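Local coordinates for CRP-like protein Clp (Xanthomonas campestris pv. campestris, PDB 3IWZ), which regulates virulence-factor genes globally as a homodimeric, DNA-binding activator or repressor whose hold on DNA is abolished by c-di-GMP, at residues Ala24-Arg29 with Pro131-Ala136; Val165-Asp170 with Ala194-Cys199; Lys210-Ala213 with Leu217-Arg220. All blocks are in the same frame, centred on the assembly; numbering follows the deposited sequence.

Contact 1. Residues Ala24-Arg29 with Pro131-Ala136; sequences AGTIER and PRILYA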
# COMPACT_ATOMS: atom_id res chain seq x y z
N ALA D 24 -17.16 -16.28 -13.27
CA ALA D 24 -16.81 -16.17 -14.68
C ALA D 24 -17.93 -15.48 -15.45
O ALA D 24 -17.72 -15.00 -16.56
CB ALA D 24 -16.55 -17.54 -15.27
N GLY D 25 -19.12 -15.45 -14.85
CA GLY D 25 -20.25 -14.81 -15.49
C GLY D 25 -20.17 -13.31 -15.36
O GLY D 25 -20.47 -12.56 -16.29
N THR D 26 -19.76 -12.85 -14.18
CA THR D 26 -19.62 -11.42 -13.93
C THR D 26 -18.44 -10.92 -14.76
O THR D 26 -18.48 -9.83 -15.33
CB THR D 26 -19.36 -11.14 -12.44
OG1 THR D 26 -20.41 -11.70 -11.64
CG2 THR D 26 -19.29 -9.65 -12.19
N ILE D 27 -17.39 -11.74 -14.82
CA ILE D 27 -16.19 -11.39 -15.57
C ILE D 27 -16.44 -11.21 -17.06
O ILE D 27 -15.98 -10.24 -17.66
CB ILE D 27 -15.07 -12.44 -15.36
CG1 ILE D 27 -14.45 -12.26 -13.97
CG2 ILE D 27 -14.01 -12.32 -16.46
CD1 ILE D 27 -13.17 -13.04 -13.74
N GLU D 28 -17.15 -12.16 -17.67
CA GLU D 28 -17.44 -12.09 -19.10
C GLU D 28 -18.28 -10.88 -19.46
O GLU D 28 -18.00 -10.20 -20.44
CB GLU D 28 -18.13 -13.37 -19.57
CG GLU D 28 -17.26 -14.60 -19.41
CD GLU D 28 -15.84 -14.36 -19.89
OE1 GLU D 28 -14.90 -14.83 -19.22
OE2 GLU D 28 -15.67 -13.72 -20.95
N ARG D 29 -19.31 -10.60 -18.67
CA ARG D 29 -20.15 -9.44 -18.96
C ARG D 29 -19.30 -8.19 -18.84
O ARG D 29 -19.47 -7.24 -19.60
CB ARG D 29 -21.32 -9.36 -17.99
CG ARG D 29 -22.36 -10.43 -18.22
CD ARG D 29 -23.64 -10.10 -17.47
NE ARG D 29 -23.48 -10.22 -16.03
CZ ARG D 29 -23.28 -11.38 -15.41
NH1 ARG D 29 -23.15 -11.42 -14.10
NH2 ARG D 29 -23.21 -12.50 -16.12
N PRO D 131 -21.46 -4.73 -6.98
CA PRO D 131 -21.02 -5.26 -5.68
C PRO D 131 -19.83 -6.22 -5.79
O PRO D 131 -18.83 -6.07 -5.09
CB PRO D 131 -22.27 -5.95 -5.14
CG PRO D 131 -23.37 -5.09 -5.70
CD PRO D 131 -22.92 -4.88 -7.13
N ARG D 132 -19.95 -7.22 -6.67
CA ARG D 132 -18.86 -8.19 -6.85
C ARG D 132 -17.60 -7.58 -7.45
O ARG D 132 -16.50 -8.00 -7.12
CB ARG D 132 -19.29 -9.36 -7.74
CG ARG D 132 -19.89 -10.54 -7.00
CD ARG D 132 -20.23 -11.65 -7.98
NE ARG D 132 -21.21 -11.22 -8.98
CZ ARG D 132 -22.52 -11.11 -8.74
NH1 ARG D 132 -23.00 -11.41 -7.54
NH2 ARG D 132 -23.34 -10.70 -9.71
N ILE D 133 -17.77 -6.60 -8.33
CA ILE D 133 -16.62 -5.97 -8.95
C ILE D 133 -15.83 -5.21 -7.88
O ILE D 133 -14.65 -5.48 -7.64
CB ILE D 133 -17.05 -4.97 -10.04
CG1 ILE D 133 -17.98 -5.64 -11.05
CG2 ILE D 133 -15.81 -4.42 -10.73
CD1 ILE D 133 -17.33 -6.69 -11.92
N LEU D 134 -16.49 -4.25 -7.24
CA LEU D 134 -15.87 -3.44 -6.20
C LEU D 134 -15.21 -4.28 -5.12
O LEU D 134 -14.11 -3.97 -4.67
CB LEU D 134 -16.92 -2.52 -5.58
CG LEU D 134 -17.49 -1.52 -6.58
CD1 LEU D 134 -18.70 -0.82 -5.98
CD2 LEU D 134 -16.39 -0.52 -6.95
N TYR D 135 -15.89 -5.34 -4.70
CA TYR D 135 -15.34 -6.21 -3.67
C TYR D 135 -14.07 -6.90 -4.17
O TYR D 135 -13.09 -7.00 -3.44
CB TYR D 135 -16.37 -7.26 -3.26
CG TYR D 135 -15.87 -8.21 -2.19
CD1 TYR D 135 -15.74 -7.79 -0.87
CD2 TYR D 135 -15.47 -9.50 -2.51
CE1 TYR D 135 -15.22 -8.63 0.11
CE2 TYR D 135 -14.95 -10.36 -1.54
CZ TYR D 135 -14.83 -9.92 -0.24
OH TYR D 135 -14.27 -10.74 0.71
N ALA D 136 -14.09 -7.37 -5.42
CA ALA D 136 -12.90 -8.03 -5.97
C ALA D 136 -11.74 -7.04 -5.96
O ALA D 136 -10.63 -7.38 -5.56
CB ALA D 136 -13.16 -8.51 -7.39
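Thr26 meets Arg132 where two helical segments, 24-29 and 131-136, cross almost at right angles (95°), their axes still 10.8 Å apart at closest approach, so that side chains rather than backbones fill the gap. Thr26, buried, points its CB at the other helix and presents a different branch to each of two neighbours. Its hydroxyl takes a hydrogen bond from Arg132 NE, with NE 2.8 Å from Thr26 OG1; the bond is bent, 144° at the hydrogen, and the oxygen is tilted 23° out of the guanidinium plane. The Arg132 chain reaches it by running straight through chi2 and then bending at chi3, which brings NE rather than the terminal nitrogens onto the hydroxyl. The methyl of Thr26 lies anti to its own backbone nitrogen, and from there CG2 touches Ile133 CD1 at 3.6 Å. Ile133 sets out beside the gap rather than into it, and only its terminal CD1 reaches Thr26; the side chain also packs on Phe122 of helix 115-122. At the margin, Arg29 NH1 approaches Arg132 NH2 to 4.5 Å, but Asp129 serves both, with a salt bridge to Arg29 and a long, weak ion pair to Arg132. Within the cyclic-nucleotide-binding region, the contact thus joins the first modelled helix, 24-32, to the start of helix 130-157, whose Pro131 and Leu134 pack on their counterparts in the second subunit. A neutral hydroxyl accepts one guanidinium N-H, while the carboxylates of Asp129 and, more weakly, Asp23 probably offset the charge of the two arginines.

Contact 2. Residues Val165-Asp170 with Ala194-Cys199; sequences VRTLHD and ARLVGC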
# COMPACT_ATOMS: atom_id res chain seq x y z
N VAL D 165 18.02 -11.88 0.25
CA VAL D 165 17.83 -13.29 0.59
C VAL D 165 16.34 -13.60 0.69
O VAL D 165 15.86 -14.57 0.09
CB VAL D 165 18.51 -13.64 1.93
CG1 VAL D 165 18.08 -15.03 2.39
CG2 VAL D 165 20.03 -13.59 1.77
N ARG D 166 15.62 -12.78 1.45
CA ARG D 166 14.19 -12.94 1.63
C ARG D 166 13.46 -12.99 0.28
O ARG D 166 12.62 -13.86 0.05
CB ARG D 166 13.63 -11.79 2.47
CG ARG D 166 13.79 -11.93 3.98
CD ARG D 166 13.17 -10.74 4.68
NE ARG D 166 12.72 -11.02 6.04
CZ ARG D 166 13.52 -11.21 7.08
NH1 ARG D 166 14.84 -11.15 6.93
NH2 ARG D 166 13.01 -11.44 8.28
N THR D 167 13.80 -12.05 -0.60
CA THR D 167 13.18 -11.96 -1.93
C THR D 167 13.55 -13.13 -2.85
O THR D 167 12.79 -13.48 -3.76
CB THR D 167 13.54 -10.63 -2.63
OG1 THR D 167 13.00 -9.53 -1.88
CG2 THR D 167 12.98 -10.58 -4.02
N LEU D 168 14.73 -13.71 -2.64
CA LEU D 168 15.16 -14.85 -3.45
C LEU D 168 14.25 -16.03 -3.12
O LEU D 168 13.90 -16.81 -4.00
CB LEU D 168 16.61 -15.21 -3.15
CG LEU D 168 17.68 -14.41 -3.90
CD1 LEU D 168 19.06 -14.68 -3.31
CD2 LEU D 168 17.64 -14.78 -5.37
N HIS D 169 13.86 -16.13 -1.86
CA HIS D 169 13.00 -17.22 -1.43
C HIS D 169 11.54 -17.03 -1.84
O HIS D 169 10.82 -18.01 -2.05
CB HIS D 169 13.09 -17.40 0.10
CG HIS D 169 14.37 -18.03 0.55
ND1 HIS D 169 14.74 -19.31 0.19
CD2 HIS D 169 15.36 -17.56 1.35
CE1 HIS D 169 15.91 -19.59 0.74
NE2 HIS D 169 16.31 -18.55 1.45
N ASP D 170 11.10 -15.78 -1.97
CA ASP D 170 9.72 -15.51 -2.37
C ASP D 170 9.52 -15.97 -3.81
O ASP D 170 8.45 -16.48 -4.17
CB ASP D 170 9.42 -14.01 -2.25
CG ASP D 170 7.93 -13.70 -2.39
OD1 ASP D 170 7.13 -14.27 -1.63
OD2 ASP D 170 7.58 -12.88 -3.27
N ALA D 194 17.73 -5.67 -7.92
CA ALA D 194 17.98 -4.37 -7.33
C ALA D 194 16.71 -3.51 -7.29
O ALA D 194 16.54 -2.68 -6.40
CB ALA D 194 19.06 -3.66 -8.11
N ARG D 195 15.81 -3.72 -8.25
CA ARG D 195 14.56 -2.98 -8.29
C ARG D 195 13.57 -3.56 -7.28
O ARG D 195 12.66 -2.88 -6.82
CB ARG D 195 13.95 -3.03 -9.70
CG ARG D 195 14.58 -2.06 -10.67
CD ARG D 195 13.81 -2.00 -11.99
NE ARG D 195 13.99 -3.21 -12.78
CZ ARG D 195 14.39 -3.22 -14.04
NH1 ARG D 195 14.53 -4.38 -14.69
NH2 ARG D 195 14.65 -2.08 -14.67
N LEU D 196 13.77 -4.83 -6.94
CA LEU D 196 12.90 -5.49 -5.98
C LEU D 196 13.19 -5.10 -4.55
O LEU D 196 12.27 -4.80 -3.79
CB LEU D 196 13.03 -7.01 -6.12
CG LEU D 196 12.26 -7.63 -7.29
CD1 LEU D 196 12.68 -9.07 -7.49
CD2 LEU D 196 10.77 -7.54 -7.02
N VAL D 197 14.47 -5.08 -4.18
CA VAL D 197 14.85 -4.74 -2.81
C VAL D 197 15.16 -3.27 -2.60
O VAL D 197 15.42 -2.85 -1.48
CB VAL D 197 16.07 -5.56 -2.34
CG1 VAL D 197 15.78 -7.04 -2.46
CG2 VAL D 197 17.30 -5.18 -3.15
N GLY D 198 15.15 -2.50 -3.68
CA GLY D 198 15.44 -1.09 -3.59
C GLY D 198 16.90 -0.78 -3.35
O GLY D 198 17.24 -0.10 -2.37
N CYS D 199 17.77 -1.29 -4.22
CA CYS D 199 19.21 -1.04 -4.10
C CYS D 199 19.79 -0.87 -5.50
O CYS D 199 19.13 -1.19 -6.49
CB CYS D 199 19.91 -2.20 -3.38
SG CYS D 199 19.99 -3.75 -4.31
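Thr167 meets Leu196 and Val197 through van der Waals packing, its side chain projecting from helix 160-172 toward the last turn of helix 190-197. The backbones come nearest at Thr167 and Val197, whose CA atoms are 7.5 Å apart. The apolar part of the contact belongs to the threonine methyl: Thr167 CG2 lies 3.8 Å from Leu196 CD1 and 4.1 Å from Leu196 CB, the two side chains meeting at a slant. Leu196 also packs on Val76 and Tyr79 of strand 74-80. Val76 belongs to the cyclic-nucleotide-binding region, so this leucine stands between the two domains.

The hydroxyl of Thr167 faces Val197 across the contact, OG1 sitting 3.8 Å from Val197 CG1 without bonding there. With chi1 at -64°, OG1 stays beside the backbone nitrogen, and it bonds back to the carbonyl oxygen of Arg163 in its own helix. Val197 also packs on Ile164.

Hydrogen bonds gather at the end of helix 190-197. One is between backbone atoms, Cys199 N to Ala194 O at 2.9 Å, spanning five residues, and Gly198 has a positive phi (74°) as the chain leaves the helix. Two come from side chains: the carbonyl oxygens of Leu196 and Val197 are taken up by Lys151 NZ and Arg163 NE respectively. The end of the first helix of the predicted helix-turn-helix, just before its turn, is thus packed against helix 160-172 of the DNA-binding domain. The threonine spends its polar atom on its own helix and offers the neighbour chiefly carbon, so the packing is dispersive, while the carbonyls at the buried helix end are bonded by two basic side chains.

Contact 3. Residues Lys210-Ala213 with Leu217-Arg220; sequences KLQA and LHAR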
# COMPACT_ATOMS: atom_id res chain seq x y z
N LYS D 210 28.70 -12.52 -3.18
CA LYS D 210 28.98 -12.86 -1.79
C LYS D 210 28.16 -14.07 -1.37
O LYS D 210 28.54 -14.79 -0.45
CB LYS D 210 28.66 -11.66 -0.89
CG LYS D 210 28.39 -12.01 0.57
CD LYS D 210 29.63 -12.49 1.31
CE LYS D 210 29.33 -12.69 2.79
NZ LYS D 210 30.55 -12.91 3.60
N LEU D 211 27.04 -14.29 -2.04
CA LEU D 211 26.18 -15.43 -1.74
C LEU D 211 26.63 -16.62 -2.59
O LEU D 211 26.33 -17.77 -2.27
CB LEU D 211 24.71 -15.08 -2.03
CG LEU D 211 24.11 -13.98 -1.15
CD1 LEU D 211 22.73 -13.60 -1.64
CD2 LEU D 211 24.04 -14.46 0.29
N GLN D 212 27.36 -16.33 -3.67
CA GLN D 212 27.88 -17.37 -4.56
C GLN D 212 29.13 -17.94 -3.90
O GLN D 212 29.58 -19.03 -4.24
CB GLN D 212 28.26 -16.78 -5.91
CG GLN D 212 28.61 -17.84 -6.95
CD GLN D 212 29.61 -17.36 -7.99
OE1 GLN D 212 29.77 -17.98 -9.04
NE2 GLN D 212 30.30 -16.26 -7.69
N ALA D 213 29.68 -17.17 -2.96
CA ALA D 213 30.87 -17.56 -2.21
C ALA D 213 30.39 -18.31 -0.98
O ALA D 213 30.80 -19.45 -0.73
CB ALA D 213 31.66 -16.33 -1.80
N LEU D 217 23.97 -20.45 -3.51
CA LEU D 217 23.40 -20.15 -4.83
C LEU D 217 24.49 -19.96 -5.87
O LEU D 217 25.65 -19.70 -5.53
CB LEU D 217 22.53 -18.89 -4.77
CG LEU D 217 23.18 -17.56 -4.41
CD1 LEU D 217 24.12 -17.08 -5.52
CD2 LEU D 217 22.08 -16.53 -4.18
N HIS D 218 24.12 -20.07 -7.14
CA HIS D 218 25.07 -19.91 -8.24
C HIS D 218 24.61 -18.79 -9.18
O HIS D 218 23.61 -18.93 -9.88
CB HIS D 218 25.18 -21.23 -9.02
CG HIS D 218 26.18 -21.20 -10.14
ND1 HIS D 218 27.53 -21.03 -9.93
CD2 HIS D 218 26.02 -21.31 -11.48
CE1 HIS D 218 28.16 -21.04 -11.09
NE2 HIS D 218 27.27 -21.21 -12.05
N ALA D 219 25.35 -17.68 -9.20
CA ALA D 219 25.02 -16.54 -10.05
C ALA D 219 25.32 -16.84 -11.52
O ALA D 219 26.39 -16.49 -12.04
CB ALA D 219 25.80 -15.30 -9.60
N ARG D 220 24.36 -17.48 -12.19
CA ARG D 220 24.51 -17.87 -13.59
C ARG D 220 24.03 -16.82 -14.60
O ARG D 220 22.88 -16.84 -15.04
CB ARG D 220 23.76 -19.19 -13.83
CG ARG D 220 24.12 -19.92 -15.12
CD ARG D 220 23.39 -21.26 -15.20
NE ARG D 220 23.79 -22.04 -16.37
CZ ARG D 220 23.62 -21.65 -17.63
NH1 ARG D 220 23.04 -20.49 -17.90
NH2 ARG D 220 24.04 -22.42 -18.62
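Leu217 has CG between its backbone nitrogen and carbonyl carbon (chi1 63°), a setting that carries both methyls toward Leu211 and Gln212 of helix 201-213. Gln212, with CG anti to its backbone nitrogen and the chain extended beyond it, runs out alongside His218. Leu217 CD2 rests against Leu211 CB at 3.7 Å and also reaches Leu211 CD1, while the other methyl, CD1, sits over the backbone at the Leu211-Gln212 link, 3.8 Å from Gln212 N. The two leucine side chains meet at an angle. The backbones also meet in a CA-H...O contact, Gln212 CA lying 3.4 Å from Leu217 O, nearly straight at 167°.

Here the end of the second helix of the predicted helix-turn-helix motif passes through a short connection into strand 217-220, an outermost strand, within this chain, of an antiparallel sheet. With strand 223-227, to whose Val225 the backbone of His218 is bonded, it makes a hairpin of the kind known as the wing in CRP-type winged-helix domains.

Gln212 and His218 point the same way, with amide and imidazole planes turned 49° apart. The separation of Gln212 OE1 from His218 ND1, 3.9 Å, makes this a polar neighbourhood rather than a bond. Next to it, the aliphatic CG of Gln212 lies 4.0 Å from the backbone N of Ala219, the centre of an inverse gamma turn.

In the fold
The three contacts follow one another along the chain without interleaving. Contact 1 sits at the far end, on the opposite side of the chain's centre from the others, its centre 33 Å from that of contact 2 and 45 Å from that of contact 3. It belongs to the cyclic-nucleotide-binding region, and helix 130-157, on which it lies, is followed in the chain by helix 160-172 of contact 2. Contacts 2 and 3 lie in the DNA-binding domain, 15 Å apart between centres, and touch directly: Leu168 CD1 packs 3.6 Å from Leu217 CD2. Helix 160-172 thus packs on helix 190-197 at contact 2 and, through Leu168, on strand 217-220 and helix 201-213 at contact 3.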